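Local structure of alpha-amylase/trypsin inhibitor (1B1U) at residues C85-Q88 with V89-F93. The protein inhibits both trypsin and alpha-amylase, and may protect ragi seeds against endogenous and foreign hydrolytic enzymes. Numbering follows the deposited sequence.
Sequences CPRQ and VQRAF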
ATOM      1  N   CYS A  85       7.369 -11.698  10.881  1.00 19.38           N
ATOM      2  CA  CYS A  85       7.092 -10.398  10.272  1.00 18.45           C
ATOM      3  C   CYS A  85       5.993  -9.558  10.962  1.00 17.27           C
ATOM      4  O   CYS A  85       4.869  -9.456  10.476  1.00 21.12           O
ATOM      5  CB  CYS A  85       6.761 -10.586   8.780  1.00 11.15           C
ATOM      6  SG  CYS A  85       6.835  -9.066   7.776  1.00 20.79           S
ATOM      7  N   PRO A  86       6.310  -8.957  12.116  1.00 14.56           N
ATOM      8  CA  PRO A  86       5.335  -8.137  12.830  1.00 13.06           C
ATOM      9  C   PRO A  86       4.788  -7.057  11.924  1.00 13.52           C
ATOM     10  O   PRO A  86       5.480  -6.598  11.030  1.00 15.07           O
ATOM     11  CB  PRO A  86       6.136  -7.535  13.986  1.00 14.88           C
ATOM     12  CG  PRO A  86       7.569  -7.786  13.662  1.00 16.01           C
ATOM     13  CD  PRO A  86       7.586  -9.034  12.843  1.00 18.09           C
ATOM     14  N   ARG A  87       3.549  -6.642  12.171  1.00 14.80           N
ATOM     15  CA  ARG A  87       2.924  -5.606  11.363  1.00 10.25           C
ATOM     16  C   ARG A  87       3.587  -4.243  11.534  1.00  7.50           C
ATOM     17  O   ARG A  87       3.387  -3.360  10.707  1.00 12.32           O
ATOM     18  CB  ARG A  87       1.426  -5.500  11.689  1.00 19.27           C
ATOM     19  CG  ARG A  87       1.099  -5.248  13.153  1.00 12.00           C
ATOM     20  CD  ARG A  87      -0.368  -5.571  13.454  1.00 20.04           C
ATOM     21  NE  ARG A  87      -0.755  -6.936  13.076  1.00 17.13           N
ATOM     22  CZ  ARG A  87      -1.758  -7.609  13.632  1.00 11.22           C
ATOM     23  NH1 ARG A  87      -2.479  -7.055  14.594  1.00 23.04           N
ATOM     24  NH2 ARG A  87      -2.062  -8.826  13.218  1.00  4.58           N
ATOM     25  N   GLN A  88       4.373  -4.064  12.594  1.00 12.03           N
ATOM     26  CA  GLN A  88       5.045  -2.782  12.828  1.00 15.83           C
ATOM     27  C   GLN A  88       6.300  -2.633  11.971  1.00 16.65           C
ATOM     28  O   GLN A  88       6.863  -1.545  11.849  1.00 16.41           O
ATOM     29  CB  GLN A  88       5.404  -2.610  14.307  1.00 20.23           C
ATOM     30  CG  GLN A  88       5.995  -1.228  14.663  1.00 28.89           C
ATOM     31  CD  GLN A  88       5.691  -0.129  13.632  1.00 35.07           C
ATOM     32  OE1 GLN A  88       4.534   0.142  13.317  1.00 42.19           O
ATOM     33  NE2 GLN A  88       6.739   0.506  13.108  1.00 35.98           N
ATOM     34  N   VAL A  89       6.749  -3.739  11.393  1.00 16.06           N
ATOM     35  CA  VAL A  89       7.902  -3.709  10.511  1.00 16.00           C
ATOM     36  C   VAL A  89       7.287  -3.350   9.155  1.00 11.96           C
ATOM     37  O   VAL A  89       7.768  -2.447   8.470  1.00 12.77           O
ATOM     38  CB  VAL A  89       8.611  -5.090  10.481  1.00 17.72           C
ATOM     39  CG1 VAL A  89       9.870  -5.037   9.630  1.00 21.82           C
ATOM     40  CG2 VAL A  89       8.999  -5.482  11.895  1.00 17.00           C
ATOM     41  N   GLN A  90       6.188  -4.029   8.816  1.00 10.67           N
ATOM     42  CA  GLN A  90       5.453  -3.792   7.565  1.00 13.26           C
ATOM     43  C   GLN A  90       4.951  -2.356   7.513  1.00 14.92           C
ATOM     44  O   GLN A  90       5.116  -1.666   6.515  1.00 17.73           O
ATOM     45  CB  GLN A  90       4.263  -4.756   7.443  1.00  6.07           C
ATOM     46  CG  GLN A  90       4.497  -6.097   8.124  1.00 11.14           C
ATOM     47  CD  GLN A  90       3.541  -7.196   7.688  1.00  7.69           C
ATOM     48  OE1 GLN A  90       2.897  -7.116   6.640  1.00 13.67           O
ATOM     49  NE2 GLN A  90       3.454  -8.242   8.498  1.00 10.00           N
ATOM     50  N   ARG A  91       4.336  -1.911   8.603  1.00 17.60           N
ATOM     51  CA  ARG A  91       3.822  -0.558   8.692  1.00 13.29           C
ATOM     52  C   ARG A  91       4.949   0.430   8.465  1.00 14.34           C
ATOM     53  O   ARG A  91       4.770   1.448   7.801  1.00 16.60           O
ATOM     54  CB  ARG A  91       3.205  -0.324  10.067  1.00 17.05           C
ATOM     55  CG  ARG A  91       1.702  -0.433  10.079  1.00 21.32           C
ATOM     56  CD  ARG A  91       1.174  -0.619  11.494  1.00 20.76           C
ATOM     57  NE  ARG A  91      -0.263  -0.871  11.511  1.00 24.17           N
ATOM     58  CZ  ARG A  91      -0.841  -1.982  11.053  1.00 26.49           C
ATOM     59  NH1 ARG A  91      -0.110  -2.966  10.533  1.00 29.87           N
ATOM     60  NH2 ARG A  91      -2.156  -2.114  11.115  1.00 16.24           N
ATOM     61  N   ALA A  92       6.115   0.138   9.030  1.00 19.27           N
ATOM     62  CA  ALA A  92       7.276   1.019   8.872  1.00 17.47           C
ATOM     63  C   ALA A  92       7.730   1.125   7.406  1.00 15.49           C
ATOM     64  O   ALA A  92       8.146   2.186   6.963  1.00 16.37           O
ATOM     65  CB  ALA A  92       8.432   0.526   9.748  1.00 14.70           C
ATOM     66  N   PHE A  93       7.659   0.036   6.648  1.00 14.21           N
ATOM     67  CA  PHE A  93       8.074   0.112   5.257  1.00 15.29           C
ATOM     68  C   PHE A  93       6.994   0.678   4.324  1.00 15.78           C
ATOM     69  O   PHE A  93       7.253   1.626   3.589  1.00 18.21           O
ATOM     70  CB  PHE A  93       8.527  -1.260   4.742  1.00 14.35           C
ATOM     71  CG  PHE A  93       8.746  -1.297   3.255  1.00 10.12           C
ATOM     72  CD1 PHE A  93       9.727  -0.509   2.670  1.00  3.76           C
ATOM     73  CD2 PHE A  93       7.907  -2.039   2.429  1.00  9.66           C
ATOM     74  CE1 PHE A  93       9.866  -0.444   1.287  1.00  2.00           C
ATOM     75  CE2 PHE A  93       8.041  -1.983   1.036  1.00 12.45           C
ATOM     76  CZ  PHE A  93       9.027  -1.174   0.469  1.00  2.00           C
TER
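Over one face of the Arg91 guanidinium lies CD of Arg87, while the carbonyl O of Arg87 sits at its edge, in plane. The two arginine chains run side by side in the same direction, their guanidinium planes 34° apart, and CB of Arg87 approaches NH1 of Arg91 to 3.2 Å. Arg87 NE forms a salt bridge with Asp81, whereas Arg91 NH1 donates to Leu79 O and its NE has a long, weak ion pair with Asp65. The amide of Gln88 is turned 68° from the Arg91 plane; a bend at chi2 (20°) brings its OE1 to 3.5 Å from CB of Arg91. This is the first turn of helix 87-93, with Pro86 at the N-cap, in a cereal-type trypsin/alpha-amylase inhibitor. The O of Pro86 accepts a hydrogen bond from Val89 N at 3.1 Å. Arg91 N donates to the O of Arg87 at 2.7 Å. From within the helix, Gln90 reaches back past the N-cap, extended beyond CG, and NE2 donates to Cys85 O at 2.7 Å. That oxygen lies close to the amide plane, whereas NE2 stands above the carbonyl plane. Gln90 OE1 is held by Arg21, and Cys85 SG, 3.6 Å from NE2, is tied to Cys29 of helix 19-29 by a disulfide. A leucine in place of Gln90 would probably leave the Cys85 carbonyl without this donor and Arg21 without its amide acceptor.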